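Local coordinates for protein-glutamine gamma-glutamyltransferase (Pseudomonas aeruginosa PAO1, PDB 6G49) that displays transglutaminase activity in its periplasmic domain, joining protein glutamine and lysine side chains, and is critical for the viability of the bacterium, at residues L71-L76 / F122-A127; A97-K102 / L163-I168; G104-Y109 / S157-A162. One frame throughout, in Å; residues are numbered along the deposited sequence.

How the contacts relate
All six segments come before C243, the nucleophile by similarity, in the sequence of the periplasmic domain. Contact 1 is the deepest, its centre about 9 Å from that of the chain, and the one nearest the probable catalytic centre: the nearest side-chain atoms of Y72 and D303 are about 3 Å apart, those of Y72 and H287 about 4 Å. Contact 3 lies about 11 Å from contact 1, centre to centre, and joins it through Y109 OH to L124 N (2.8 Å), a probable hydrogen bond. Contact 2, about 17 Å from contact 1 between centres, reaches it by the salt bridge R164 NE to D125 OD2 (3.0 Å). Contacts 2 and 3 meet where W100 packs on W159 and A162.

Contact 1 (L71-L76 / F122-A127); sequences LYWRAL and FALDVA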
loop_
_atom_site.group_PDB
_atom_site.type_symbol
_atom_site.label_atom_id
_atom_site.label_comp_id
_atom_site.label_asym_id
_atom_site.label_seq_id
_atom_site.Cartn_x
_atom_site.Cartn_y
_atom_site.Cartn_z
ATOM N N LEU A 71 5.749 10.438 -0.806
ATOM C CA LEU A 71 5.500 10.034 -2.170
ATOM C C LEU A 71 5.057 8.563 -2.209
ATOM O O LEU A 71 5.749 7.666 -2.706
ATOM C CB LEU A 71 6.743 10.260 -3.000
ATOM C CG LEU A 71 7.173 11.722 -3.100
ATOM C CD1 LEU A 71 8.374 11.814 -3.986
ATOM C CD2 LEU A 71 6.045 12.593 -3.624
ATOM N N TYR A 72 3.899 8.330 -1.622
ATOM C CA TYR A 72 3.199 7.043 -1.692
ATOM C C TYR A 72 2.152 7.094 -2.789
ATOM O O TYR A 72 1.062 7.637 -2.619
ATOM C CB TYR A 72 2.565 6.686 -0.340
ATOM C CG TYR A 72 3.582 6.202 0.658
ATOM C CD1 TYR A 72 4.365 7.082 1.372
ATOM C CD2 TYR A 72 3.721 4.851 0.944
ATOM C CE1 TYR A 72 5.300 6.630 2.268
ATOM C CE2 TYR A 72 4.646 4.379 1.870
ATOM C CZ TYR A 72 5.436 5.292 2.548
ATOM O OH TYR A 72 6.314 4.822 3.468
ATOM N N TRP A 73 2.506 6.501 -3.921
ATOM C CA TRP A 73 1.695 6.433 -5.121
ATOM C C TRP A 73 0.751 5.231 -5.062
ATOM O O TRP A 73 1.197 4.117 -5.374
ATOM C CB TRP A 73 2.540 6.415 -6.396
ATOM C CG TRP A 73 3.598 7.464 -6.464
ATOM C CD1 TRP A 73 4.913 7.302 -6.181
ATOM C CD2 TRP A 73 3.429 8.863 -6.786
ATOM N NE1 TRP A 73 5.580 8.502 -6.295
ATOM C CE2 TRP A 73 4.690 9.453 -6.673
ATOM C CE3 TRP A 73 2.324 9.627 -7.151
ATOM C CZ2 TRP A 73 4.883 10.819 -6.906
ATOM C CZ3 TRP A 73 2.513 10.974 -7.385
ATOM C CH2 TRP A 73 3.780 11.516 -7.285
ATOM N N ARG A 74 -0.483 5.437 -4.605
ATOM C CA ARG A 74 -1.463 4.339 -4.527
ATOM C C ARG A 74 -1.837 3.907 -5.935
ATOM O O ARG A 74 -2.120 4.732 -6.816
ATOM C CB ARG A 74 -2.756 4.664 -3.775
ATOM C CG ARG A 74 -3.754 3.504 -3.680
ATOM C CD ARG A 74 -5.037 3.830 -2.900
ATOM N NE ARG A 74 -4.791 4.352 -1.569
ATOM C CZ ARG A 74 -5.369 3.900 -0.463
ATOM N NH1 ARG A 74 -6.381 3.038 -0.575
ATOM N NH2 ARG A 74 -4.917 4.286 0.722
ATOM N N ALA A 75 -1.854 2.575 -6.152
ATOM C CA ALA A 75 -2.424 1.954 -7.344
ATOM C C ALA A 75 -3.722 1.247 -7.032
ATOM O O ALA A 75 -4.757 1.497 -7.678
ATOM C CB ALA A 75 -1.454 1.017 -7.985
ATOM N N LEU A 76 -3.677 0.322 -6.057
ATOM C CA LEU A 76 -4.887 -0.452 -5.731
ATOM C C LEU A 76 -4.757 -0.923 -4.289
ATOM O O LEU A 76 -3.713 -0.825 -3.686
ATOM C CB LEU A 76 -5.071 -1.640 -6.671
ATOM C CG LEU A 76 -4.112 -2.808 -6.520
ATOM C CD1 LEU A 76 -4.784 -4.075 -7.063
ATOM C CD2 LEU A 76 -2.785 -2.549 -7.233
ATOM N N PHE A 122 -2.178 5.747 -11.122
ATOM C CA PHE A 122 -1.373 5.948 -9.936
ATOM C C PHE A 122 -1.551 7.375 -9.415
ATOM O O PHE A 122 -1.510 8.339 -10.207
ATOM C CB PHE A 122 0.092 5.693 -10.265
ATOM C CG PHE A 122 0.348 4.434 -11.035
ATOM C CD1 PHE A 122 -0.109 3.221 -10.554
ATOM C CD2 PHE A 122 0.946 4.462 -12.289
ATOM C CE1 PHE A 122 0.026 2.080 -11.304
ATOM C CE2 PHE A 122 1.191 3.283 -12.961
ATOM C CZ PHE A 122 0.740 2.086 -12.462
ATOM N N ALA A 123 -1.691 7.552 -8.106
ATOM C CA ALA A 123 -1.847 8.887 -7.554
ATOM C C ALA A 123 -1.662 8.841 -6.050
ATOM O O ALA A 123 -2.009 7.834 -5.403
ATOM C CB ALA A 123 -3.230 9.427 -7.864
ATOM N N LEU A 124 -1.243 9.968 -5.474
ATOM C CA LEU A 124 -1.237 10.124 -4.013
ATOM C C LEU A 124 -2.683 10.146 -3.510
ATOM O O LEU A 124 -3.592 10.738 -4.089
ATOM C CB LEU A 124 -0.568 11.442 -3.618
ATOM C CG LEU A 124 0.819 11.722 -4.175
ATOM C CD1 LEU A 124 1.222 13.128 -3.777
ATOM C CD2 LEU A 124 1.877 10.716 -3.679
ATOM N N ASP A 125 -2.905 9.445 -2.392
ATOM C CA ASP A 125 -4.223 9.431 -1.746
ATOM C C ASP A 125 -4.507 10.841 -1.194
ATOM O O ASP A 125 -3.588 11.570 -0.873
ATOM C CB ASP A 125 -4.213 8.366 -0.629
ATOM C CG ASP A 125 -5.555 7.803 -0.211
ATOM O OD1 ASP A 125 -6.416 7.637 -1.067
ATOM O OD2 ASP A 125 -5.694 7.484 1.001
ATOM N N VAL A 126 -5.800 11.276 -1.141
ATOM C CA VAL A 126 -6.938 10.793 -1.865
ATOM C C VAL A 126 -6.991 11.612 -3.165
ATOM O O VAL A 126 -6.953 12.866 -3.114
ATOM C CB VAL A 126 -8.237 10.986 -1.070
ATOM C CG1 VAL A 126 -9.452 10.737 -1.930
ATOM C CG2 VAL A 126 -8.261 10.068 0.143
ATOM N N ALA A 127 -7.127 10.922 -4.283
ATOM C CA ALA A 127 -6.960 11.541 -5.585
ATOM C C ALA A 127 -8.293 11.808 -6.274
ATOM O O ALA A 127 -9.267 11.062 -6.190
ATOM C CB ALA A 127 -6.125 10.686 -6.501
HETATM O O HOH W 1 -0.714 8.199 -0.796
#
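With CG of both W73 and L124 anti to its own carbonyl carbon (chi1 -49° and -53°), the leucine branch is laid over one face of the indole. L124 CD2 makes a CH-pi contact there, 3.8 Å from the centroid of the six-membered ring, and also touches CE3. The R74 chain, extended as far as CD, bends at chi3 and presents a guanidinium face to D125. In the conformers described, one of two for each residue, guanidinium and carboxylate are stacked, their planes 23° apart; NH2 lies 3.3 Å from D125 OD2, but the oxygen is well out of the guanidinium plane, so this salt bridge, tentative given the disorder, rests on charge alone. Each group has a second partner, E291 for R74 and R164 for D125. F122 turns its ring edge to A75, CD1 to CB 3.6 Å. Between the backbones, A123 N donates to R74 O (3.1 Å), whereas the return bond from R74 N to A123 O is weak. Farther along, a water bridges Y72 O and D125 N where the segments separate. Y72 OH hydrogen-bonds D303, by similarity the aspartate of a probable Cys-His-Asp triad. The whole is a short antiparallel pairing within the branched sheet of a transglutaminase-like fold, where strand 72-81 pairs with 120-124 and also with 261-265 and 267-268, and is broken by a classic beta bulge at A75 and L76, opposite A265.

Contact 2 (A97-K102 / L163-I168); sequences ALHWQK and LRESSI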
loop_
_atom_site.group_PDB
_atom_site.type_symbol
_atom_site.label_atom_id
_atom_site.label_comp_id
_atom_site.label_asym_id
_atom_site.label_seq_id
_atom_site.Cartn_x
_atom_site.Cartn_y
_atom_site.Cartn_z
ATOM N N ALA A 97 -19.612 11.939 -0.060
ATOM C CA ALA A 97 -19.203 12.575 1.195
ATOM C C ALA A 97 -19.185 11.583 2.370
ATOM O O ALA A 97 -18.433 11.786 3.332
ATOM C CB ALA A 97 -20.103 13.749 1.485
ATOM N N LEU A 98 -19.999 10.520 2.319
ATOM C CA LEU A 98 -19.895 9.435 3.331
ATOM C C LEU A 98 -18.562 8.695 3.145
ATOM O O LEU A 98 -17.990 8.110 4.080
ATOM C CB LEU A 98 -21.085 8.473 3.212
ATOM C CG LEU A 98 -21.099 7.586 1.971
ATOM C CD1 LEU A 98 -20.382 6.269 2.222
ATOM C CD2 LEU A 98 -22.527 7.341 1.515
ATOM N N HIS A 99 -18.042 8.717 1.919
ATOM C CA HIS A 99 -16.839 8.069 1.726
ATOM C C HIS A 99 -15.714 8.910 2.335
ATOM O O HIS A 99 -14.939 8.351 3.041
ATOM C CB HIS A 99 -16.655 7.562 0.288
ATOM C CG HIS A 99 -16.842 6.084 0.212
ATOM N ND1 HIS A 99 -15.824 5.162 0.571
ATOM C CD2 HIS A 99 -17.946 5.357 -0.096
ATOM C CE1 HIS A 99 -16.323 3.945 0.464
ATOM N NE2 HIS A 99 -17.624 4.036 0.049
ATOM N N TRP A 100 -15.636 10.229 2.074
ATOM C CA TRP A 100 -14.450 10.998 2.445
ATOM C C TRP A 100 -14.737 12.508 2.454
ATOM O O TRP A 100 -15.709 12.939 1.899
ATOM C CB TRP A 100 -13.270 10.682 1.534
ATOM C CG TRP A 100 -13.381 11.145 0.112
ATOM C CD1 TRP A 100 -14.207 10.643 -0.848
ATOM C CD2 TRP A 100 -12.628 12.187 -0.523
ATOM N NE1 TRP A 100 -13.999 11.297 -2.029
ATOM C CE2 TRP A 100 -13.048 12.257 -1.859
ATOM C CE3 TRP A 100 -11.635 13.070 -0.098
ATOM C CZ2 TRP A 100 -12.512 13.160 -2.771
ATOM C CZ3 TRP A 100 -11.082 13.945 -1.006
ATOM C CH2 TRP A 100 -11.540 14.003 -2.318
ATOM N N GLN A 101 -13.852 13.242 3.112
ATOM C CA GLN A 101 -13.944 14.669 3.284
ATOM C C GLN A 101 -12.558 15.263 3.038
ATOM O O GLN A 101 -11.584 14.934 3.676
ATOM C CB GLN A 101 -14.423 14.976 4.714
ATOM C CG GLN A 101 -14.454 16.462 5.092
ATOM C CD GLN A 101 -14.492 16.653 6.595
ATOM O OE1 GLN A 101 -13.572 17.202 7.205
ATOM N NE2 GLN A 101 -15.542 16.142 7.219
ATOM N N LYS A 102 -12.504 16.205 2.126
ATOM C CA LYS A 102 -11.361 17.002 1.929
ATOM C C LYS A 102 -10.996 17.813 3.161
ATOM O O LYS A 102 -11.833 18.438 3.755
ATOM C CB LYS A 102 -11.639 18.011 0.822
ATOM C CG LYS A 102 -11.822 17.378 -0.532
ATOM C CD LYS A 102 -12.124 18.366 -1.614
ATOM C CE LYS A 102 -12.368 17.625 -2.905
ATOM N NZ LYS A 102 -12.725 18.551 -4.004
ATOM N N LEU A 163 -10.013 12.957 5.347
ATOM C CA LEU A 163 -10.618 11.973 6.267
ATOM C C LEU A 163 -11.316 10.914 5.423
ATOM O O LEU A 163 -12.129 11.215 4.576
ATOM C CB LEU A 163 -11.606 12.721 7.165
ATOM C CG LEU A 163 -12.376 11.890 8.175
ATOM C CD1 LEU A 163 -11.434 11.238 9.153
ATOM C CD2 LEU A 163 -13.363 12.797 8.928
ATOM N N ARG A 164 -10.948 9.665 5.661
ATOM C CA ARG A 164 -11.483 8.565 4.895
ATOM C C ARG A 164 -12.376 7.604 5.645
ATOM O O ARG A 164 -11.939 6.904 6.535
ATOM C CB ARG A 164 -10.338 7.783 4.265
ATOM C CG ARG A 164 -9.311 8.655 3.584
ATOM C CD ARG A 164 -8.343 7.821 2.786
ATOM N NE ARG A 164 -7.209 7.405 3.591
ATOM C CZ ARG A 164 -6.688 6.195 3.543
ATOM N NH1 ARG A 164 -7.223 5.306 2.728
ATOM N NH2 ARG A 164 -5.651 5.879 4.306
ATOM N N GLU A 165 -13.637 7.589 5.244
ATOM C CA GLU A 165 -14.621 6.683 5.777
ATOM C C GLU A 165 -14.646 6.699 7.315
ATOM O O GLU A 165 -14.461 5.667 7.961
ATOM C CB GLU A 165 -14.367 5.275 5.221
ATOM C CG GLU A 165 -15.577 4.632 4.668
ATOM C CD GLU A 165 -15.506 3.171 4.258
ATOM O OE1 GLU A 165 -14.388 2.626 4.013
ATOM O OE2 GLU A 165 -16.590 2.579 4.187
ATOM N N SER A 166 -14.953 7.840 7.935
ATOM C CA SER A 166 -15.047 7.922 9.380
ATOM C C SER A 166 -16.120 6.955 9.918
ATOM O O SER A 166 -15.963 6.470 11.025
ATOM C CB SER A 166 -15.280 9.341 9.849
ATOM O OG SER A 166 -16.471 9.810 9.281
ATOM N N SER A 167 -17.196 6.735 9.151
ATOM C CA SER A 167 -18.183 5.659 9.349
ATOM C C SER A 167 -18.045 4.634 8.233
ATOM O O SER A 167 -18.060 4.996 7.091
ATOM C CB SER A 167 -19.610 6.191 9.326
ATOM O OG SER A 167 -19.784 6.969 10.468
ATOM N N ILE A 168 -17.825 3.387 8.594
ATOM C CA ILE A 168 -17.440 2.344 7.614
ATOM C C ILE A 168 -18.703 1.573 7.235
ATOM O O ILE A 168 -19.541 1.231 8.085
ATOM C CB ILE A 168 -16.284 1.501 8.169
ATOM C CG1 ILE A 168 -15.627 0.668 7.063
ATOM C CG2 ILE A 168 -16.719 0.644 9.361
ATOM C CD1 ILE A 168 -14.477 -0.188 7.552
HETATM O O HOH W 2 -18.205 7.823 6.503
#
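H99 and E165 run side by side and point the same way, the imidazole and carboxylate planes 28° apart. CE1 of H99 comes 4.0 Å from E165 CD, a contact without a hydrogen bond. Beyond CG the glutamate is extended (chi2 -172°), which carries its carboxylate past the imidazole to W299 NE1 and to the backbone N of D169. W100 holds CG between its backbone N and carbonyl carbon (chi1 69°), which carries the indole off from 163-168 while CB stays 3.3 Å from L163 O. R164 lies on the same face of the pair as W100, but its guanidinium reaches away to E291 and forms a cation-pi contact with F140. Q101 and L163 share the other face, both with CG anti to the backbone N. Three backbone bonds hold the segments together: Q101 and L163 exchange a reciprocal pair, each 3.0 Å between N of one and O of the other, and E165 N donates to H99 O at 2.7 Å. This is a two-stranded antiparallel ribbon, 100-101 with 163-164, that abuts strand 298-302 through the R164 backbone and the E165 carboxylate, both bonded to W299.

Contact 3 (G104-Y109 / S157-A162); sequences GPELRY and SSWPQA
Hydrogen bonds between L107 and S158 set the register: L107 N donates to S158 O at 2.8 Å and 173°, nearly straight, and S158 N returns a bond to L107 O at 2.9 Å. The neighbouring pair, R108 with S157, is non-hydrogen-bonded, and there S157 CA approaches L107 O in a CA-H...O contact. Past the strand end a water takes over, donating to P105 O and accepting from Q161 N.

Side-chain hydroxyls add two bonds. S157 OG donates to E106 OE2 (2.7 Å), meeting the anti lone pair of that oxygen, and Y109 OH donates to S158 OG (2.7 Å), which lies near the plane of the phenol at its edge. S158 OG and Y109 OH are also bonded to L124 O and L124 N, so the two hydroxyls grip both polar backbone atoms of one residue in strand 120-124.

Among charged groups, the other E106 oxygen, OE1, forms a salt bridge with R108 NH2 inside its own segment; the oxygen is well out of the guanidinium plane, so no N-H points at it.

Van der Waals contacts complete the join. E106, with CG anti to its backbone N (chi1 180°), lies alongside W159; CG makes a CH-pi contact over one indole face, 4.0 Å from the centroid of the six-membered ring, and the carboxylate is inclined 22° to the ring. L107 CD1 meets P160 CG at 3.8 Å. The P105 ring crosses the Q161 side chain at about a right angle, its CD touching the amide carbon.

Here, in the six-stranded antiparallel sheet, strand 107-113 begins and its neighbour 152-158 ends, and the second segment leaves through a type I beta turn from W159 to A162.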
loop_
_atom_site.group_PDB
_atom_site.type_symbol
_atom_site.label_atom_id
_atom_site.label_comp_id
_atom_site.label_asym_id
_atom_site.label_seq_id
_atom_site.Cartn_x
_atom_site.Cartn_y
_atom_site.Cartn_z
ATOM N N GLY A 104 -6.995 19.746 4.621
ATOM C CA GLY A 104 -5.579 19.909 4.446
ATOM C C GLY A 104 -5.213 20.367 3.033
ATOM O O GLY A 104 -6.039 20.754 2.213
ATOM N N PRO A 105 -3.918 20.381 2.727
ATOM C CA PRO A 105 -3.460 20.978 1.467
ATOM C C PRO A 105 -3.864 20.114 0.258
ATOM O O PRO A 105 -3.973 18.900 0.394
ATOM C CB PRO A 105 -1.942 21.054 1.658
ATOM C CG PRO A 105 -1.610 20.012 2.688
ATOM C CD PRO A 105 -2.842 19.826 3.545
ATOM N N GLU A 106 -4.138 20.768 -0.873
ATOM C CA GLU A 106 -4.381 20.135 -2.164
ATOM C C GLU A 106 -3.054 20.131 -2.919
ATOM O O GLU A 106 -2.448 21.181 -3.079
ATOM C CB GLU A 106 -5.455 20.877 -2.948
ATOM C CG GLU A 106 -5.790 20.308 -4.314
ATOM C CD GLU A 106 -6.728 21.183 -5.141
ATOM O OE1 GLU A 106 -7.214 22.157 -4.579
ATOM O OE2 GLU A 106 -6.991 20.885 -6.317
ATOM N N LEU A 107 -2.610 18.956 -3.395
ATOM C CA LEU A 107 -1.379 18.841 -4.197
ATOM C C LEU A 107 -1.835 18.603 -5.636
ATOM O O LEU A 107 -2.656 17.754 -5.917
ATOM C CB LEU A 107 -0.498 17.669 -3.755
ATOM C CG LEU A 107 0.016 17.674 -2.325
ATOM C CD1 LEU A 107 0.883 16.451 -2.052
ATOM C CD2 LEU A 107 0.802 18.935 -2.042
ATOM N N ARG A 108 -1.304 19.393 -6.561
ATOM C CA ARG A 108 -1.687 19.358 -7.962
ATOM C C ARG A 108 -0.478 18.972 -8.810
ATOM O O ARG A 108 0.657 19.457 -8.637
ATOM C CB ARG A 108 -2.212 20.720 -8.432
ATOM C CG ARG A 108 -3.511 21.136 -7.759
ATOM C CD ARG A 108 -4.083 22.391 -8.437
ATOM N NE ARG A 108 -5.454 22.696 -8.028
ATOM C CZ ARG A 108 -5.821 23.766 -7.319
ATOM N NH1 ARG A 108 -4.933 24.699 -7.011
ATOM N NH2 ARG A 108 -7.076 23.900 -6.921
ATOM N N TYR A 109 -0.694 17.996 -9.700
ATOM C CA TYR A 109 0.379 17.480 -10.468
ATOM C C TYR A 109 -0.152 16.802 -11.730
ATOM O O TYR A 109 -1.292 16.399 -11.784
ATOM C CB TYR A 109 1.294 16.545 -9.651
ATOM C CG TYR A 109 0.560 15.429 -8.911
ATOM C CD1 TYR A 109 -0.038 15.667 -7.693
ATOM C CD2 TYR A 109 0.418 14.141 -9.460
ATOM C CE1 TYR A 109 -0.749 14.674 -7.022
ATOM C CE2 TYR A 109 -0.237 13.129 -8.764
ATOM C CZ TYR A 109 -0.844 13.403 -7.554
ATOM O OH TYR A 109 -1.509 12.412 -6.857
ATOM N N SER A 157 -5.426 16.120 -8.624
ATOM C CA SER A 157 -5.425 16.798 -7.362
ATOM C C SER A 157 -5.549 15.742 -6.257
ATOM O O SER A 157 -6.451 14.919 -6.329
ATOM C CB SER A 157 -6.594 17.763 -7.245
ATOM O OG SER A 157 -6.397 18.887 -8.097
ATOM N N SER A 158 -4.675 15.827 -5.267
ATOM C CA SER A 158 -4.719 14.893 -4.106
ATOM C C SER A 158 -4.813 15.697 -2.803
ATOM O O SER A 158 -4.139 16.704 -2.627
ATOM C CB SER A 158 -3.481 14.050 -4.116
ATOM O OG SER A 158 -3.472 13.138 -5.206
ATOM N N TRP A 159 -5.500 15.088 -1.827
ATOM C CA TRP A 159 -5.619 15.579 -0.464
ATOM C C TRP A 159 -5.088 14.525 0.494
ATOM O O TRP A 159 -5.848 13.644 0.923
ATOM C CB TRP A 159 -7.093 15.836 -0.163
ATOM C CG TRP A 159 -7.618 17.084 -0.804
ATOM C CD1 TRP A 159 -7.730 18.319 -0.214
ATOM C CD2 TRP A 159 -8.087 17.232 -2.154
ATOM N NE1 TRP A 159 -8.193 19.230 -1.127
ATOM C CE2 TRP A 159 -8.470 18.590 -2.309
ATOM C CE3 TRP A 159 -8.290 16.361 -3.232
ATOM C CZ2 TRP A 159 -8.988 19.075 -3.509
ATOM C CZ3 TRP A 159 -8.793 16.852 -4.426
ATOM C CH2 TRP A 159 -9.110 18.200 -4.564
ATOM N N PRO A 160 -3.787 14.544 0.803
ATOM C CA PRO A 160 -3.179 13.481 1.591
ATOM C C PRO A 160 -3.766 13.401 3.013
ATOM O O PRO A 160 -3.681 12.345 3.643
ATOM C CB PRO A 160 -1.712 13.883 1.643
ATOM C CG PRO A 160 -1.514 14.646 0.346
ATOM C CD PRO A 160 -2.785 15.470 0.238
ATOM N N GLN A 161 -4.290 14.526 3.504
ATOM C CA GLN A 161 -4.871 14.605 4.899
ATOM C C GLN A 161 -6.371 14.364 4.906
ATOM O O GLN A 161 -7.013 14.537 5.948
ATOM C CB GLN A 161 -4.521 15.963 5.509
ATOM C CG GLN A 161 -3.034 16.115 5.703
ATOM C CD GLN A 161 -2.643 17.411 6.376
ATOM O OE1 GLN A 161 -3.463 18.122 6.943
ATOM N NE2 GLN A 161 -1.364 17.705 6.316
ATOM N N ALA A 162 -6.963 13.958 3.772
ATOM C CA ALA A 162 -8.398 13.745 3.695
ATOM C C ALA A 162 -8.831 12.731 4.757
ATOM O O ALA A 162 -8.081 11.825 5.102
ATOM C CB ALA A 162 -8.806 13.244 2.332
HETATM O O HOH W 3 -4.722 17.158 2.326
#